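Local structure of interleukin-2 receptor subunit beta (Mus musculus, 6DG5) at residues P101-R106 with N190-W195; H134-Y139 with V185-N190. The protein probably serves as a receptor subunit for interleukin-2 and interleukin-15, transducing the mitogenic signal of interleukin-2 and taking part in receptor-mediated endocytosis. All blocks are in the same frame, centred on the assembly; numbering follows the deposited sequence.

Overall arrangement
Contacts 1 and 2 lie side by side near the elbow between the two beta-sandwich domains, with centres about 9 Å apart. They share Asn190, and both use the loop that follows strand 178-187. Contact 1 is a surface contact. It sets the linker between strands 91-99 and 111-118 against that loop, and its chemistry is mainly backbone, polar and sugar. Contact 2 is partly buried. It pairs the loop before strand 140-148 with the end of strand 178-187, through a tyrosine-arginine pair and small apolar groups. Phe102 CZ packs against Tyr135 CD2 at 3.4 Å, and Trp195 packs on Val185 and Lys186. Contact 2 also meets two other protein chains, whereas no other protein chain touches contact 1.

Contact 1 (P101-R106 with N190-W195); sequences PFDNLR and NNTGTW. With FUC (alpha-L-fucopyranose), chain E.
Asp103 and Thr192 meet at one end, and Arg106 closes the other. The methyl CG2 of Thr192 lies beside Asp103, 4.0 Å from its CB. With CG2 anti to its own backbone N, the methyl turns toward Asp103, while OG1 stays near Asn190. Asn190 OD1 accepts from Thr192 N at 3.0 Å, which makes an Asx turn. The side chains of Asp103 and Asn190 cross at about a right angle, their flat ends 55° apart. Residues 190-192 are poorly ordered, so this end is probably mobile.

In the middle, Thr194 N donates to Leu105 O at 3.0 Å, nearly in line with the carbonyl (169° at the oxygen). Gly193 CA lies 3.5 Å from Leu105 O.

Arg106 CG lies 3.3 Å from Trp195 O and also touches Thr194 OG1. The chain then bends at chi2 and chi3, which carries the guanidinium to the fucose. FUC C5 sits over one face of that group, and FUC O2 lies in plane at its edge, 3.2 Å from Arg106 NH2. FUC O3 lies 2.9 Å from Arg106 O and may donate to it, though that proton has another acceptor within reach. The fucose is also hydrogen-bonded to Leu107 O.

Trp195 begins the WSXWS motif, and its ring has cation-pi contacts with Arg184 and Lys186. Backbone hydrogen bonds join Asn104 and Arg106 to Tyr12 of strand 8-12. The chemistry implies a polar join of linker and loop: one backbone hydrogen bond, flanked by a poorly ordered turn and an arginine that meets the glycan.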
loop_
_atom_site.group_PDB
_atom_site.type_symbol
_atom_site.label_atom_id
_atom_site.label_comp_id
_atom_site.label_asym_id
_atom_site.label_seq_id
_atom_site.Cartn_x
_atom_site.Cartn_y
_atom_site.Cartn_z
ATOM N N PRO B 101 -4.353 17.846 2.438
ATOM C CA PRO B 101 -4.526 16.984 3.619
ATOM C C PRO B 101 -3.511 15.859 3.719
ATOM O O PRO B 101 -2.998 15.597 4.814
ATOM C CB PRO B 101 -5.956 16.447 3.446
ATOM C CG PRO B 101 -6.620 17.396 2.494
ATOM C CD PRO B 101 -5.537 17.836 1.565
ATOM N N PHE B 102 -3.209 15.176 2.620
ATOM C CA PHE B 102 -2.301 14.038 2.695
ATOM C C PHE B 102 -0.833 14.441 2.688
ATOM O O PHE B 102 0.034 13.562 2.718
ATOM C CB PHE B 102 -2.592 13.062 1.555
ATOM C CG PHE B 102 -3.748 12.150 1.834
ATOM C CD1 PHE B 102 -5.050 12.586 1.660
ATOM C CD2 PHE B 102 -3.533 10.860 2.286
ATOM C CE1 PHE B 102 -6.115 11.748 1.921
ATOM C CE2 PHE B 102 -4.593 10.017 2.548
ATOM C CZ PHE B 102 -5.887 10.463 2.366
ATOM N N ASP B 103 -0.539 15.739 2.649
ATOM C CA ASP B 103 0.803 16.243 2.904
ATOM C C ASP B 103 0.979 16.708 4.343
ATOM O O ASP B 103 2.091 17.079 4.729
ATOM C CB ASP B 103 1.136 17.389 1.943
ATOM C CG ASP B 103 1.135 16.949 0.490
ATOM O OD1 ASP B 103 1.472 15.779 0.219
ATOM O OD2 ASP B 103 0.792 17.772 -0.386
ATOM N N ASN B 104 -0.091 16.688 5.144
ATOM C CA ASN B 104 -0.060 17.094 6.547
ATOM C C ASN B 104 -0.751 16.009 7.376
ATOM O O ASN B 104 -1.801 16.236 7.980
ATOM C CB ASN B 104 -0.727 18.458 6.739
ATOM C CG ASN B 104 0.103 19.600 6.179
ATOM O OD1 ASN B 104 0.329 19.689 4.971
ATOM N ND2 ASN B 104 0.558 20.486 7.059
ATOM N N LEU B 105 -0.149 14.824 7.409
ATOM C CA LEU B 105 -0.731 13.669 8.076
ATOM C C LEU B 105 -0.139 13.503 9.469
ATOM O O LEU B 105 1.086 13.514 9.635
ATOM C CB LEU B 105 -0.503 12.398 7.258
ATOM C CG LEU B 105 -1.384 12.202 6.025
ATOM C CD1 LEU B 105 -0.993 10.925 5.301
ATOM C CD2 LEU B 105 -2.850 12.166 6.419
ATOM N N ARG B 106 -1.012 13.344 10.463
ATOM C CA ARG B 106 -0.601 13.039 11.834
ATOM C C ARG B 106 -1.624 12.052 12.390
ATOM O O ARG B 106 -2.685 12.456 12.876
ATOM C CB ARG B 106 -0.508 14.296 12.691
ATOM C CG ARG B 106 0.522 14.190 13.808
ATOM C CD ARG B 106 -0.098 14.402 15.178
ATOM N NE ARG B 106 0.151 15.744 15.702
ATOM C CZ ARG B 106 -0.784 16.678 15.844
ATOM N NH1 ARG B 106 -0.465 17.871 16.332
ATOM N NH2 ARG B 106 -2.040 16.420 15.508
ATOM N N ASN B 190 5.323 9.907 1.048
ATOM C CA ASN B 190 6.186 10.993 0.613
ATOM C C ASN B 190 6.945 11.654 1.757
ATOM O O ASN B 190 7.680 12.621 1.513
ATOM C CB ASN B 190 5.369 12.057 -0.140
ATOM C CG ASN B 190 4.161 12.531 0.644
ATOM O OD1 ASN B 190 4.209 12.656 1.869
ATOM N ND2 ASN B 190 3.065 12.794 -0.061
ATOM N N ASN B 191 6.780 11.171 2.989
ATOM C CA ASN B 191 7.481 11.659 4.173
ATOM C C ASN B 191 7.192 13.128 4.464
ATOM O O ASN B 191 7.951 13.778 5.189
ATOM C CB ASN B 191 8.994 11.432 4.065
ATOM C CG ASN B 191 9.639 11.176 5.413
ATOM O OD1 ASN B 191 9.008 11.339 6.457
ATOM N ND2 ASN B 191 10.904 10.775 5.396
ATOM N N THR B 192 6.103 13.669 3.920
ATOM C CA THR B 192 5.694 15.029 4.249
ATOM C C THR B 192 4.895 15.104 5.546
ATOM O O THR B 192 4.731 16.200 6.095
ATOM C CB THR B 192 4.883 15.623 3.094
ATOM O OG1 THR B 192 5.463 15.219 1.848
ATOM C CG2 THR B 192 4.890 17.143 3.160
ATOM N N GLY B 193 4.406 13.969 6.059
ATOM C CA GLY B 193 3.685 13.961 7.315
ATOM C C GLY B 193 4.598 13.755 8.516
ATOM O O GLY B 193 5.767 13.396 8.390
ATOM N N THR B 194 4.034 13.985 9.697
ATOM C CA THR B 194 4.767 13.918 10.953
ATOM C C THR B 194 4.346 12.693 11.757
ATOM O O THR B 194 3.360 12.018 11.446
ATOM C CB THR B 194 4.545 15.192 11.776
ATOM O OG1 THR B 194 3.140 15.426 11.919
ATOM C CG2 THR B 194 5.185 16.386 11.085
ATOM N N TRP B 195 5.112 12.417 12.808
ATOM C CA TRP B 195 4.843 11.266 13.657
ATOM C C TRP B 195 3.582 11.477 14.487
ATOM O O TRP B 195 3.218 12.603 14.836
ATOM C CB TRP B 195 6.023 10.996 14.589
ATOM C CG TRP B 195 7.121 10.193 13.970
ATOM C CD1 TRP B 195 8.312 10.659 13.491
ATOM C CD2 TRP B 195 7.132 8.776 13.764
ATOM N NE1 TRP B 195 9.064 9.618 13.001
ATOM C CE2 TRP B 195 8.361 8.452 13.157
ATOM C CE3 TRP B 195 6.221 7.751 14.035
ATOM C CZ2 TRP B 195 8.702 7.145 12.815
ATOM C CZ3 TRP B 195 6.560 6.456 13.695
ATOM C CH2 TRP B 195 7.790 6.164 13.092
HETATM C C1 FUC E . -5.366 14.990 17.135
HETATM C C2 FUC E . -4.901 14.148 15.919
HETATM C C3 FUC E . -3.573 13.425 16.193
HETATM C C4 FUC E . -3.274 13.304 17.704
HETATM C C5 FUC E . -3.274 14.703 18.358
HETATM C C6 FUC E . -3.521 14.672 19.862
HETATM O O2 FUC E . -4.803 14.924 14.732
HETATM O O3 FUC E . -3.620 12.115 15.645
HETATM O O4 FUC E . -4.197 12.435 18.355
HETATM O O5 FUC E . -4.262 15.597 17.785
#

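Contact 2 (H134-Y139 with V185-N190); sequences HYIEPY and VKAQRN
The Tyr139 ring carries Arg189 over one face, and the amide end of Gln188, a poorly ordered side chain, sits at its edge. Arg189 CD makes a CH-pi contact, 4.2 Å from the centroid of the Tyr139 ring and 22° off the normal. It lies toward the rim, nearest CZ and CE2. Arg189 NE follows, 3.4 Å from Tyr139 CE2. CG of Arg189 is anti to its backbone N (chi1 169°), and the chain bends at chi2 and chi3, which brings the aliphatic part across the ring. The guanidinium is tilted, its plane 53° from that of the ring. In the same loop, His134 NE2 stands 3.4 Å above one face of the Tyr135 ring, toward its rim.

Beside the Tyr139 ring, Ala187 CA points its hydrogen at Tyr139 O, a CA-H...O contact of 3.2 Å. Ala187 CB packs on Ile136 CD1 at 3.8 Å and also faces Tyr139 CB.

The polar ends face another protein chain. Arg189 NH1 forms a salt bridge with an acidic side chain of that chain. Tyr135 OH, Tyr139 OH and His134 NE2 are hydrogen-bonded to acidic side chains there. An alanine in place of Tyr139 removes ring and hydroxyl: the CH2 part of Arg189 is likely to lose its packing surface, though its salt bridge could remain, and an acidic side chain of the other chain its mate.

Two loops presented together near the domain elbow are typical of the ligand-binding site of type I cytokine receptors. The arrangement here, in the fibronectin type-III domain, is consistent with that role.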
loop_
_atom_site.group_PDB
_atom_site.type_symbol
_atom_site.label_atom_id
_atom_site.label_comp_id
_atom_site.label_asym_id
_atom_site.label_seq_id
_atom_site.Cartn_x
_atom_site.Cartn_y
_atom_site.Cartn_z
ATOM N N HIS B 134 -7.147 3.435 4.230
ATOM C CA HIS B 134 -6.702 2.436 3.265
ATOM C C HIS B 134 -5.719 3.034 2.270
ATOM O O HIS B 134 -4.897 2.311 1.697
ATOM C CB HIS B 134 -7.905 1.848 2.532
ATOM C CG HIS B 134 -8.685 2.859 1.751
ATOM N ND1 HIS B 134 -9.376 3.889 2.350
ATOM C CD2 HIS B 134 -8.878 3.002 0.419
ATOM C CE1 HIS B 134 -9.966 4.621 1.422
ATOM N NE2 HIS B 134 -9.682 4.102 0.241
ATOM N N TYR B 135 -5.790 4.353 2.059
ATOM C CA TYR B 135 -4.855 5.027 1.165
ATOM C C TYR B 135 -3.415 4.863 1.637
ATOM O O TYR B 135 -2.496 4.732 0.818
ATOM C CB TYR B 135 -5.205 6.513 1.070
ATOM C CG TYR B 135 -6.469 6.837 0.308
ATOM C CD1 TYR B 135 -6.828 6.121 -0.826
ATOM C CD2 TYR B 135 -7.298 7.870 0.720
ATOM C CE1 TYR B 135 -7.982 6.425 -1.526
ATOM C CE2 TYR B 135 -8.450 8.182 0.029
ATOM C CZ TYR B 135 -8.791 7.456 -1.093
ATOM O OH TYR B 135 -9.943 7.769 -1.779
ATOM N N ILE B 136 -3.198 4.871 2.951
ATOM C CA ILE B 136 -1.860 4.853 3.525
ATOM C C ILE B 136 -1.602 3.629 4.388
ATOM O O ILE B 136 -0.501 3.497 4.930
ATOM C CB ILE B 136 -1.587 6.133 4.341
ATOM C CG1 ILE B 136 -2.584 6.242 5.495
ATOM C CG2 ILE B 136 -1.666 7.358 3.450
ATOM C CD1 ILE B 136 -2.147 7.179 6.591
ATOM N N GLU B 137 -2.584 2.741 4.545
ATOM C CA GLU B 137 -2.419 1.609 5.454
ATOM C C GLU B 137 -1.223 0.718 5.128
ATOM O O GLU B 137 -0.544 0.286 6.075
ATOM C CB GLU B 137 -3.707 0.774 5.491
ATOM C CG GLU B 137 -3.737 -0.222 6.637
ATOM C CD GLU B 137 -4.760 -1.320 6.435
ATOM O OE1 GLU B 137 -5.898 -1.018 6.024
ATOM O OE2 GLU B 137 -4.420 -2.496 6.677
ATOM N N PRO B 138 -0.904 0.401 3.867
ATOM C CA PRO B 138 0.264 -0.463 3.621
ATOM C C PRO B 138 1.594 0.183 3.971
ATOM O O PRO B 138 2.591 -0.538 4.117
ATOM C CB PRO B 138 0.172 -0.765 2.119
ATOM C CG PRO B 138 -0.624 0.355 1.560
ATOM C CD PRO B 138 -1.635 0.674 2.615
ATOM N N TYR B 139 1.645 1.506 4.119
ATOM C CA TYR B 139 2.886 2.217 4.400
ATOM C C TYR B 139 3.076 2.503 5.885
ATOM O O TYR B 139 3.811 3.432 6.238
ATOM C CB TYR B 139 2.935 3.522 3.604
ATOM C CG TYR B 139 3.018 3.323 2.109
ATOM C CD1 TYR B 139 4.244 3.148 1.482
ATOM C CD2 TYR B 139 1.871 3.311 1.324
ATOM C CE1 TYR B 139 4.327 2.966 0.117
ATOM C CE2 TYR B 139 1.945 3.130 -0.046
ATOM C CZ TYR B 139 3.176 2.958 -0.643
ATOM O OH TYR B 139 3.265 2.776 -2.003
ATOM N N VAL B 185 3.164 5.896 15.386
ATOM C CA VAL B 185 2.910 5.379 14.045
ATOM C C VAL B 185 3.032 6.499 13.016
ATOM O O VAL B 185 2.808 7.674 13.318
ATOM C CB VAL B 185 1.519 4.700 13.979
ATOM C CG1 VAL B 185 0.407 5.712 14.219
ATOM C CG2 VAL B 185 1.317 3.972 12.657
ATOM N N LYS B 186 3.390 6.121 11.787
ATOM C CA LYS B 186 3.561 7.061 10.685
ATOM C C LYS B 186 3.441 6.301 9.370
ATOM O O LYS B 186 3.597 5.077 9.327
ATOM C CB LYS B 186 4.913 7.782 10.777
ATOM C CG LYS B 186 5.043 9.035 9.924
ATOM C CD LYS B 186 6.342 9.772 10.228
ATOM C CE LYS B 186 7.438 9.437 9.220
ATOM N NZ LYS B 186 7.531 7.976 8.925
ATOM N N ALA B 187 3.153 7.041 8.298
ATOM C CA ALA B 187 3.071 6.491 6.945
ATOM C C ALA B 187 4.008 7.285 6.042
ATOM O O ALA B 187 3.762 8.466 5.768
ATOM C CB ALA B 187 1.636 6.530 6.416
ATOM N N GLN B 188 5.070 6.640 5.566
ATOM C CA GLN B 188 6.138 7.332 4.842
ATOM C C GLN B 188 5.999 7.139 3.329
ATOM O O GLN B 188 6.889 6.647 2.633
ATOM C CB GLN B 188 7.509 6.881 5.364
ATOM C CG GLN B 188 7.950 5.442 5.051
ATOM C CD GLN B 188 7.040 4.381 5.630
ATOM O OE1 GLN B 188 6.407 4.586 6.664
ATOM N NE2 GLN B 188 6.965 3.236 4.959
ATOM N N ARG B 189 4.851 7.571 2.804
ATOM C CA ARG B 189 4.659 7.581 1.357
ATOM C C ARG B 189 5.541 8.637 0.702
ATOM O O ARG B 189 6.414 8.319 -0.115
ATOM C CB ARG B 189 3.188 7.829 1.019
ATOM C CG ARG B 189 2.939 8.110 -0.456
ATOM C CD ARG B 189 2.996 6.845 -1.296
ATOM N NE ARG B 189 1.681 6.225 -1.449
ATOM C CZ ARG B 189 0.827 6.516 -2.426
ATOM N NH1 ARG B 189 -0.346 5.900 -2.493
ATOM N NH2 ARG B 189 1.144 7.424 -3.340
ATOM N N ASN B 190 5.323 9.907 1.048
ATOM C CA ASN B 190 6.186 10.993 0.613
ATOM C C ASN B 190 6.945 11.654 1.757
ATOM O O ASN B 190 7.680 12.621 1.513
ATOM C CB ASN B 190 5.369 12.057 -0.140
ATOM C CG ASN B 190 4.161 12.531 0.644
ATOM O OD1 ASN B 190 4.209 12.656 1.869
ATOM N ND2 ASN B 190 3.065 12.794 -0.061
#